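Long-range contacts in possible periplasmic protein (PDB 3RGC), which is a SurA-like chaperone of the periplasm that may also have peptidyl-prolyl cis-trans isomerase activity: residues Val7-Ile12 against Lys39-Ser43; Tyr103-Met109 against Phe233-Phe238; Gly118-Phe123 against Val221-Tyr225. All coordinates share one frame; numbering follows the deposited sequence.

Contact 1: Val7-Ile12 against Lys39-Ser43; sequences VDKEPI and KMEIS
Lys39 and Ile12 lie alongside each other in opposite directions, the aliphatic part of the lysine sliding past the isoleucine. The first torsion of the lysine (chi1 -61°, CG anti to the carbonyl carbon) sets CG against Ile12, 3.9 Å from Ile12 CG1, and the bend at the second (chi2 -52°) then sends CD and CE onward until CE comes 3.8 Å from the backbone O of Pro11. Val7 crosses the root of the same lysine obliquely, with Val7 CB 3.9 Å from Lys39 CB. Its CG1 also reaches toward Met40, a looser apolar contact.

The chain of Glu10, extended beyond CG, brings its carboxylate to the helix, OE1 toward Lys39 and Ile42 and OE2 toward Ser43. OE1 lies 3.7 Å from Ile42 CG2 and close to the carbonyl oxygen of Lys39, a pair of acceptors that cannot bond; OE2 meets Ser43 CB at 3.6 Å. The ammonium of Lys39 does not reach this carboxylate, NZ standing 5.2 Å from Glu10 OE1, so any attraction acts only at a distance. At the turn Asp8 offers OD1 to the hydroxyl of Ser43, a weak hydrogen bond with OG 3.3 Å from OD1. This is the single hydrogen bond between the segments. Ile245, just after helix 218-244, also touches Val7, Asp8 and Met40.

Val7 to Glu10 form a type II' turn with Asp8 at its second position (phi 54°), and the backbones of Val7 and Glu10 bond reciprocally. The arrangement is that of a beta-hairpin with a two-residue loop laid on a helix: strands 3-7 and 10-13, joined by 247-249 in an antiparallel sheet, pack against helix 30-48 within the SurA-type N-terminal domain.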
loop_
_atom_site.group_PDB
_atom_site.type_symbol
_atom_site.label_atom_id
_atom_site.label_comp_id
_atom_site.label_asym_id
_atom_site.label_seq_id
_atom_site.Cartn_x
_atom_site.Cartn_y
_atom_site.Cartn_z
ATOM N N VAL B 7 -47.484 6.883 0.999
ATOM C CA VAL B 7 -46.450 7.585 0.248
ATOM C C VAL B 7 -46.620 7.204 -1.212
ATOM O O VAL B 7 -46.586 6.021 -1.558
ATOM C CB VAL B 7 -45.046 7.202 0.723
ATOM C CG1 VAL B 7 -43.972 7.978 -0.072
ATOM C CG2 VAL B 7 -44.916 7.457 2.208
ATOM N N ASP B 8 -46.804 8.208 -2.066
ATOM C CA ASP B 8 -47.439 7.978 -3.351
ATOM C C ASP B 8 -48.761 7.307 -3.027
ATOM O O ASP B 8 -49.688 7.956 -2.534
ATOM C CB ASP B 8 -46.594 7.082 -4.249
ATOM C CG ASP B 8 -45.797 7.871 -5.263
ATOM O OD1 ASP B 8 -44.876 7.293 -5.881
ATOM O OD2 ASP B 8 -46.094 9.073 -5.439
ATOM N N LYS B 9 -48.842 6.006 -3.269
ATOM C CA LYS B 9 -50.022 5.255 -2.866
ATOM C C LYS B 9 -49.644 4.127 -1.904
ATOM O O LYS B 9 -50.510 3.467 -1.326
ATOM C CB LYS B 9 -50.761 4.710 -4.092
ATOM N N GLU B 10 -48.341 3.939 -1.716
ATOM C CA GLU B 10 -47.813 2.870 -0.879
ATOM C C GLU B 10 -47.999 3.121 0.624
ATOM O O GLU B 10 -47.476 4.082 1.178
ATOM C CB GLU B 10 -46.347 2.607 -1.236
ATOM C CG GLU B 10 -46.199 2.069 -2.659
ATOM C CD GLU B 10 -44.778 2.130 -3.187
ATOM O OE1 GLU B 10 -43.835 2.058 -2.373
ATOM O OE2 GLU B 10 -44.609 2.252 -4.424
ATOM N N PRO B 11 -48.761 2.242 1.286
ATOM C CA PRO B 11 -49.120 2.406 2.702
ATOM C C PRO B 11 -47.984 2.062 3.668
ATOM O O PRO B 11 -47.162 1.183 3.403
ATOM C CB PRO B 11 -50.274 1.414 2.878
ATOM C CG PRO B 11 -49.964 0.323 1.897
ATOM C CD PRO B 11 -49.337 1.016 0.701
ATOM N N ILE B 12 -47.947 2.766 4.791
ATOM C CA ILE B 12 -47.006 2.469 5.863
ATOM C C ILE B 12 -47.833 2.288 7.106
ATOM O O ILE B 12 -48.549 3.197 7.516
ATOM C CB ILE B 12 -46.037 3.633 6.116
ATOM C CG1 ILE B 12 -45.205 3.929 4.867
ATOM C CG2 ILE B 12 -45.155 3.321 7.326
ATOM C CD1 ILE B 12 -44.327 5.182 4.975
ATOM N N LYS B 39 -40.080 3.856 0.898
ATOM C CA LYS B 39 -41.179 3.797 -0.067
ATOM C C LYS B 39 -40.839 4.577 -1.330
ATOM O O LYS B 39 -41.203 4.171 -2.425
ATOM C CB LYS B 39 -42.488 4.289 0.538
ATOM C CG LYS B 39 -42.959 3.472 1.722
ATOM C CD LYS B 39 -42.989 1.997 1.379
ATOM C CE LYS B 39 -43.495 1.173 2.542
ATOM N NZ LYS B 39 -43.502 -0.279 2.207
ATOM N N MET B 40 -40.140 5.698 -1.172
ATOM C CA MET B 40 -39.693 6.475 -2.321
ATOM C C MET B 40 -38.791 5.615 -3.203
ATOM O O MET B 40 -38.918 5.632 -4.419
ATOM C CB MET B 40 -38.957 7.752 -1.887
ATOM C CG MET B 40 -39.850 8.874 -1.356
ATOM S SD MET B 40 -38.903 10.317 -0.765
ATOM C CE MET B 40 -38.052 10.683 -2.231
ATOM N N GLU B 41 -37.891 4.850 -2.587
ATOM C CA GLU B 41 -36.946 4.032 -3.355
ATOM C C GLU B 41 -37.659 2.925 -4.107
ATOM O O GLU B 41 -37.412 2.700 -5.284
ATOM C CB GLU B 41 -35.910 3.381 -2.433
ATOM C CG GLU B 41 -34.922 4.355 -1.810
ATOM C CD GLU B 41 -34.096 3.713 -0.705
ATOM O OE1 GLU B 41 -34.476 2.621 -0.233
ATOM O OE2 GLU B 41 -33.075 4.301 -0.302
ATOM N N ILE B 42 -38.532 2.218 -3.402
ATOM C CA ILE B 42 -39.294 1.131 -3.998
ATOM C C ILE B 42 -40.040 1.624 -5.222
ATOM O O ILE B 42 -40.070 0.954 -6.251
ATOM C CB ILE B 42 -40.287 0.546 -2.995
ATOM C CG1 ILE B 42 -39.544 -0.256 -1.927
ATOM C CG2 ILE B 42 -41.305 -0.333 -3.700
ATOM C CD1 ILE B 42 -40.384 -0.546 -0.691
ATOM N N SER B 43 -40.626 2.812 -5.115
ATOM C CA SER B 43 -41.399 3.383 -6.223
ATOM C C SER B 43 -40.522 3.765 -7.410
ATOM O O SER B 43 -40.908 3.613 -8.571
ATOM C CB SER B 43 -42.209 4.586 -5.735
ATOM O OG SER B 43 -42.109 5.661 -6.649
#

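Contact 2: Tyr103-Met109 against Phe233-Phe238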
loop_
_atom_site.group_PDB
_atom_site.type_symbol
_atom_site.label_atom_id
_atom_site.label_comp_id
_atom_site.label_asym_id
_atom_site.label_seq_id
_atom_site.Cartn_x
_atom_site.Cartn_y
_atom_site.Cartn_z
ATOM N N TYR B 103 -29.313 3.311 -7.066
ATOM C CA TYR B 103 -28.416 4.463 -6.990
ATOM C C TYR B 103 -27.395 4.536 -8.146
ATOM O O TYR B 103 -26.962 5.621 -8.520
ATOM C CB TYR B 103 -27.734 4.521 -5.622
ATOM C CG TYR B 103 -28.728 4.772 -4.519
ATOM C CD1 TYR B 103 -29.413 5.961 -4.453
ATOM C CD2 TYR B 103 -29.005 3.808 -3.570
ATOM C CE1 TYR B 103 -30.340 6.192 -3.464
ATOM C CE2 TYR B 103 -29.936 4.027 -2.578
ATOM C CZ TYR B 103 -30.601 5.224 -2.529
ATOM O OH TYR B 103 -31.528 5.469 -1.540
ATOM N N GLU B 104 -27.008 3.395 -8.707
ATOM C CA GLU B 104 -26.174 3.409 -9.914
ATOM C C GLU B 104 -26.953 4.029 -11.060
ATOM O O GLU B 104 -26.458 4.896 -11.753
ATOM C CB GLU B 104 -25.810 1.999 -10.362
ATOM C CG GLU B 104 -24.978 1.163 -9.428
ATOM C CD GLU B 104 -24.935 -0.298 -9.884
ATOM O OE1 GLU B 104 -25.195 -0.563 -11.085
ATOM O OE2 GLU B 104 -24.660 -1.181 -9.041
ATOM N N LYS B 105 -28.170 3.533 -11.279
ATOM C CA LYS B 105 -29.047 4.044 -12.326
ATOM C C LYS B 105 -29.227 5.553 -12.175
ATOM O O LYS B 105 -29.007 6.325 -13.111
ATOM C CB LYS B 105 -30.409 3.334 -12.243
ATOM C CG LYS B 105 -31.408 3.720 -13.317
ATOM C CD LYS B 105 -30.895 3.344 -14.703
ATOM C CE LYS B 105 -31.972 3.507 -15.767
ATOM N NZ LYS B 105 -31.441 3.302 -17.154
ATOM N N ILE B 106 -29.617 5.978 -10.983
ATOM C CA ILE B 106 -29.804 7.392 -10.734
ATOM C C ILE B 106 -28.543 8.169 -11.068
ATOM O O ILE B 106 -28.605 9.167 -11.775
ATOM C CB ILE B 106 -30.236 7.664 -9.278
ATOM C CG1 ILE B 106 -31.688 7.231 -9.067
ATOM C CG2 ILE B 106 -30.087 9.140 -8.923
ATOM C CD1 ILE B 106 -32.194 7.543 -7.687
ATOM N N ALA B 107 -27.395 7.731 -10.564
ATOM C CA ALA B 107 -26.162 8.462 -10.864
ATOM C C ALA B 107 -25.804 8.470 -12.362
ATOM O O ALA B 107 -25.093 9.358 -12.822
ATOM C CB ALA B 107 -25.019 7.924 -10.061
ATOM N N SER B 108 -26.281 7.485 -13.122
ATOM C CA SER B 108 -25.957 7.429 -14.546
ATOM C C SER B 108 -26.674 8.553 -15.287
ATOM O O SER B 108 -26.433 8.789 -16.466
ATOM C CB SER B 108 -26.316 6.068 -15.153
ATOM O OG SER B 108 -27.695 5.973 -15.492
ATOM N N MET B 109 -27.549 9.254 -14.577
ATOM C CA MET B 109 -28.363 10.289 -15.187
ATOM C C MET B 109 -27.644 11.623 -15.181
ATOM O O MET B 109 -28.033 12.530 -15.893
ATOM C CB MET B 109 -29.701 10.424 -14.451
ATOM C CG MET B 109 -30.757 9.412 -14.863
ATOM S SD MET B 109 -32.311 9.555 -13.942
ATOM C CE MET B 109 -32.851 7.892 -14.051
ATOM N N PHE B 233 -25.931 14.967 -6.637
ATOM C CA PHE B 233 -26.936 14.702 -7.656
ATOM C C PHE B 233 -27.975 13.699 -7.155
ATOM O O PHE B 233 -29.170 13.833 -7.408
ATOM C CB PHE B 233 -26.271 14.164 -8.924
ATOM C CG PHE B 233 -27.244 13.841 -10.005
ATOM C CD1 PHE B 233 -27.605 14.799 -10.946
ATOM C CD2 PHE B 233 -27.810 12.585 -10.081
ATOM C CE1 PHE B 233 -28.520 14.496 -11.945
ATOM C CE2 PHE B 233 -28.733 12.275 -11.087
ATOM C CZ PHE B 233 -29.087 13.229 -12.014
ATOM N N ILE B 234 -27.498 12.674 -6.467
ATOM C CA ILE B 234 -28.384 11.688 -5.871
ATOM C C ILE B 234 -29.293 12.357 -4.831
ATOM O O ILE B 234 -30.515 12.216 -4.880
ATOM C CB ILE B 234 -27.581 10.549 -5.230
ATOM C CG1 ILE B 234 -26.992 9.644 -6.314
ATOM C CG2 ILE B 234 -28.458 9.750 -4.286
ATOM C CD1 ILE B 234 -26.160 8.498 -5.747
ATOM N N GLN B 235 -28.690 13.095 -3.905
ATOM C CA GLN B 235 -29.455 13.856 -2.917
ATOM C C GLN B 235 -30.457 14.789 -3.580
ATOM O O GLN B 235 -31.643 14.772 -3.260
ATOM C CB GLN B 235 -28.523 14.659 -2.013
ATOM C CG GLN B 235 -27.960 13.869 -0.846
ATOM C CD GLN B 235 -28.948 13.734 0.298
ATOM O OE1 GLN B 235 -30.006 14.367 0.299
ATOM N NE2 GLN B 235 -28.605 12.907 1.283
ATOM N N ASP B 236 -29.977 15.602 -4.511
ATOM C CA ASP B 236 -30.839 16.527 -5.223
ATOM C C ASP B 236 -31.996 15.797 -5.901
ATOM O O ASP B 236 -33.131 16.282 -5.925
ATOM C CB ASP B 236 -30.021 17.312 -6.253
ATOM C CG ASP B 236 -30.882 18.195 -7.136
ATOM O OD1 ASP B 236 -31.251 19.305 -6.698
ATOM O OD2 ASP B 236 -31.188 17.775 -8.274
ATOM N N TYR B 237 -31.703 14.628 -6.456
ATOM C CA TYR B 237 -32.711 13.847 -7.156
ATOM C C TYR B 237 -33.834 13.468 -6.189
ATOM O O TYR B 237 -35.018 13.554 -6.536
ATOM C CB TYR B 237 -32.073 12.591 -7.763
ATOM C CG TYR B 237 -33.036 11.737 -8.557
ATOM C CD1 TYR B 237 -33.141 11.869 -9.935
ATOM C CD2 TYR B 237 -33.842 10.799 -7.927
ATOM C CE1 TYR B 237 -34.032 11.087 -10.657
ATOM C CE2 TYR B 237 -34.721 10.024 -8.635
ATOM C CZ TYR B 237 -34.814 10.168 -9.997
ATOM O OH TYR B 237 -35.691 9.378 -10.695
ATOM N N PHE B 238 -33.459 13.057 -4.978
ATOM C CA PHE B 238 -34.450 12.736 -3.950
ATOM C C PHE B 238 -35.112 13.939 -3.271
ATOM O O PHE B 238 -36.275 13.851 -2.883
ATOM C CB PHE B 238 -33.924 11.706 -2.943
ATOM C CG PHE B 238 -33.849 10.319 -3.517
ATOM C CD1 PHE B 238 -35.002 9.594 -3.752
ATOM C CD2 PHE B 238 -32.634 9.767 -3.882
ATOM C CE1 PHE B 238 -34.944 8.330 -4.308
ATOM C CE2 PHE B 238 -32.575 8.503 -4.440
ATOM C CZ PHE B 238 -33.730 7.786 -4.652
#
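A nearly perpendicular helix crossing (95°) is centred on Ile106, a knob in the hole formed by Phe233, Ile234, Tyr237 and Phe238. Both of its branches meet Tyr237. CG2, anti to the backbone N, lies over one face of the Tyr237 ring, toward the rim, in a CH-pi contact 4.3 Å from the ring centroid. CD1, at the end of the other branch (chi1 -73°), touches Tyr237 CD2 at 3.7 Å and also presses on Phe238, 3.4 Å from CE2.

Here the C-terminal part of helix 86-107 packs across helix 218-244, joining the SurA-type N-terminal region to the long helix near the end of the chain, a pairing also found in SurA. Beside the knob, Tyr103 and Phe238 meet rim to rim with their planes at 64°, Tyr103 CE1 being 3.4 Å from Phe238 CE2, while Ile234 CG2 touches Tyr103 CD1 at 3.9 Å.

Further along the chain, Met109 lays CB against Phe233 CZ (3.8 Å), and its sulfur makes an oblique Met-aromatic contact with Tyr237, SD to CE1 4.0 Å. The Tyr237 hydroxyl is hydrogen-bonded to Gln44 of helix 30-48, tying the ring to a third helix. Phe233 also brings CE2 to 3.2 Å from the backbone O of Ile106, which already accepts the N-H of Met109.

Contact 3: Gly118-Phe123 against Val221-Tyr225; sequences GAKKFF and VLNAY
Phe122 and Tyr225 both hold CG anti to the backbone N, with chi1 at 180° and -180°, and these torsions throw each ring across to the opposing helix. The rings meet obliquely, their planes inclined by 39°, in neither a stack nor an edge-to-face pair, and Tyr225 CD1 comes within 3.3 Å of Phe122 CD1. Behind this touch the phenylalanine lies flat on the other backbone: Tyr225 CA stands over the centre of the Phe122 ring, 3.9 Å from its centroid, as a CH-pi contact. The far rim of the same ring brushes Ala224.

Tyr225 in turn rests on the start of the facing segment. Gly118, with no side chain, lets the tyrosine come down on bare backbone, CE2 3.6 Å from Gly118 C, and the glycine carbonyl oxygen sits over one face of the ring, offset toward its rim. One water joins the two, donating to Gly118 O at 2.8 Å and to Tyr225 OH at 3.0 Å. Gly118 O thus accepts from both the water and Phe122 N, while Tyr225 OH has the water and Asp113 as partners.

Val221 fills the other end with divided branches: CG2 packs on Ala119 CB at 4.0 Å and CG1 on Phe123 CD1 at 3.8 Å. Tyr214 covers this end, touching Ala119, Phe123 and Val221. Helix 116-125 thus crosses helix 218-244 at nearly a right angle. The crossing brings together the helices that precede and follow the four-stranded antiparallel sheet in the chain, in a region probably related to FKBP-type isomerase domains.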
loop_
_atom_site.group_PDB
_atom_site.type_symbol
_atom_site.label_atom_id
_atom_site.label_comp_id
_atom_site.label_asym_id
_atom_site.label_seq_id
_atom_site.Cartn_x
_atom_site.Cartn_y
_atom_site.Cartn_z
ATOM N N GLY B 118 -12.184 22.506 -13.001
ATOM C CA GLY B 118 -13.268 22.118 -12.114
ATOM C C GLY B 118 -12.733 21.562 -10.804
ATOM O O GLY B 118 -13.161 21.959 -9.720
ATOM N N ALA B 119 -11.781 20.644 -10.904
ATOM C CA ALA B 119 -11.158 20.055 -9.725
ATOM C C ALA B 119 -10.395 21.085 -8.906
ATOM O O ALA B 119 -10.613 21.189 -7.696
ATOM C CB ALA B 119 -10.247 18.907 -10.123
ATOM N N LYS B 120 -9.514 21.851 -9.552
ATOM C CA LYS B 120 -8.748 22.867 -8.825
ATOM C C LYS B 120 -9.704 23.665 -7.974
ATOM O O LYS B 120 -9.522 23.782 -6.768
ATOM C CB LYS B 120 -7.998 23.829 -9.758
ATOM C CG LYS B 120 -6.856 23.215 -10.544
ATOM N N LYS B 121 -10.735 24.212 -8.607
ATOM C CA LYS B 121 -11.653 25.075 -7.888
ATOM C C LYS B 121 -12.295 24.320 -6.727
ATOM O O LYS B 121 -12.516 24.886 -5.658
ATOM C CB LYS B 121 -12.706 25.659 -8.827
ATOM C CG LYS B 121 -13.336 26.928 -8.292
ATOM C CD LYS B 121 -12.326 28.065 -8.179
ATOM C CE LYS B 121 -12.997 29.351 -7.687
ATOM N NZ LYS B 121 -12.023 30.467 -7.568
ATOM N N PHE B 122 -12.561 23.035 -6.927
ATOM C CA PHE B 122 -13.037 22.197 -5.842
ATOM C C PHE B 122 -12.002 22.109 -4.723
ATOM O O PHE B 122 -12.338 22.166 -3.538
ATOM C CB PHE B 122 -13.370 20.795 -6.325
ATOM C CG PHE B 122 -13.861 19.898 -5.236
ATOM C CD1 PHE B 122 -15.200 19.906 -4.869
ATOM C CD2 PHE B 122 -12.985 19.072 -4.555
ATOM C CE1 PHE B 122 -15.662 19.090 -3.854
ATOM C CE2 PHE B 122 -13.434 18.253 -3.538
ATOM C CZ PHE B 122 -14.773 18.262 -3.184
ATOM N N PHE B 123 -10.743 21.967 -5.108
ATOM C CA PHE B 123 -9.649 21.951 -4.146
ATOM C C PHE B 123 -9.599 23.214 -3.286
ATOM O O PHE B 123 -9.629 23.145 -2.059
ATOM C CB PHE B 123 -8.321 21.782 -4.875
ATOM C CG PHE B 123 -7.134 21.877 -3.978
ATOM C CD1 PHE B 123 -6.936 20.937 -2.974
ATOM C CD2 PHE B 123 -6.209 22.896 -4.135
ATOM C CE1 PHE B 123 -5.835 21.011 -2.135
ATOM C CE2 PHE B 123 -5.099 22.975 -3.304
ATOM C CZ PHE B 123 -4.915 22.031 -2.301
ATOM N N VAL B 221 -8.059 14.855 -5.305
ATOM C CA VAL B 221 -9.103 15.859 -5.461
ATOM C C VAL B 221 -10.081 15.435 -6.544
ATOM O O VAL B 221 -11.297 15.596 -6.390
ATOM C CB VAL B 221 -8.531 17.260 -5.791
ATOM C CG1 VAL B 221 -7.430 17.630 -4.809
ATOM C CG2 VAL B 221 -8.013 17.302 -7.204
ATOM N N LEU B 222 -9.560 14.870 -7.629
ATOM C CA LEU B 222 -10.432 14.490 -8.729
ATOM C C LEU B 222 -11.414 13.413 -8.277
ATOM O O LEU B 222 -12.600 13.506 -8.563
ATOM C CB LEU B 222 -9.644 14.050 -9.954
ATOM C CG LEU B 222 -10.506 13.821 -11.193
ATOM C CD1 LEU B 222 -11.379 15.039 -11.464
ATOM C CD2 LEU B 222 -9.646 13.495 -12.406
ATOM N N ASN B 223 -10.938 12.411 -7.543
ATOM C CA ASN B 223 -11.847 11.379 -7.058
ATOM C C ASN B 223 -12.900 11.937 -6.088
ATOM O O ASN B 223 -14.080 11.603 -6.171
ATOM C CB ASN B 223 -11.069 10.226 -6.420
ATOM C CG ASN B 223 -10.100 9.570 -7.392
ATOM O OD1 ASN B 223 -10.334 9.543 -8.598
ATOM N ND2 ASN B 223 -8.999 9.046 -6.869
ATOM N N ALA B 224 -12.463 12.807 -5.186
ATOM C CA ALA B 224 -13.351 13.428 -4.208
ATOM C C ALA B 224 -14.347 14.384 -4.872
ATOM O O ALA B 224 -15.527 14.445 -4.498
ATOM C CB ALA B 224 -12.539 14.164 -3.159
ATOM N N TYR B 225 -13.866 15.135 -5.857
ATOM C CA TYR B 225 -14.727 16.051 -6.591
ATOM C C TYR B 225 -15.821 15.261 -7.276
ATOM O O TYR B 225 -16.999 15.595 -7.196
ATOM C CB TYR B 225 -13.904 16.813 -7.620
ATOM C CG TYR B 225 -14.685 17.799 -8.433
ATOM C CD1 TYR B 225 -15.672 18.586 -7.847
ATOM C CD2 TYR B 225 -14.413 17.974 -9.791
ATOM C CE1 TYR B 225 -16.386 19.513 -8.597
ATOM C CE2 TYR B 225 -15.115 18.897 -10.548
ATOM C CZ TYR B 225 -16.101 19.669 -9.946
ATOM O OH TYR B 225 -16.804 20.588 -10.693
HETATM O O HOH W 1 -15.687 23.184 -9.591
#

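How the contacts relate
Contacts 2 and 3 lie along the long helix 218-244; contact 1, on the hairpin and helix 30-48, adjoins contact 2. Contact 1 closes early in the chain, before contact 2 opens; their centres are 18 Å apart, and they touch directly where Met40 packs on Phe238. The centres of contacts 2 and 3 are about 20 Å apart, and there helix 218-244 faces the successive helices 86-107 and 116-125. Contact 3 lies wholly within the sequence spanned by contact 2, and the centres of contacts 1 and 3 are about 36 Å apart. This layout is consistent with the SurA architecture, in which a C-terminal helix completes the N-terminal chaperone domain.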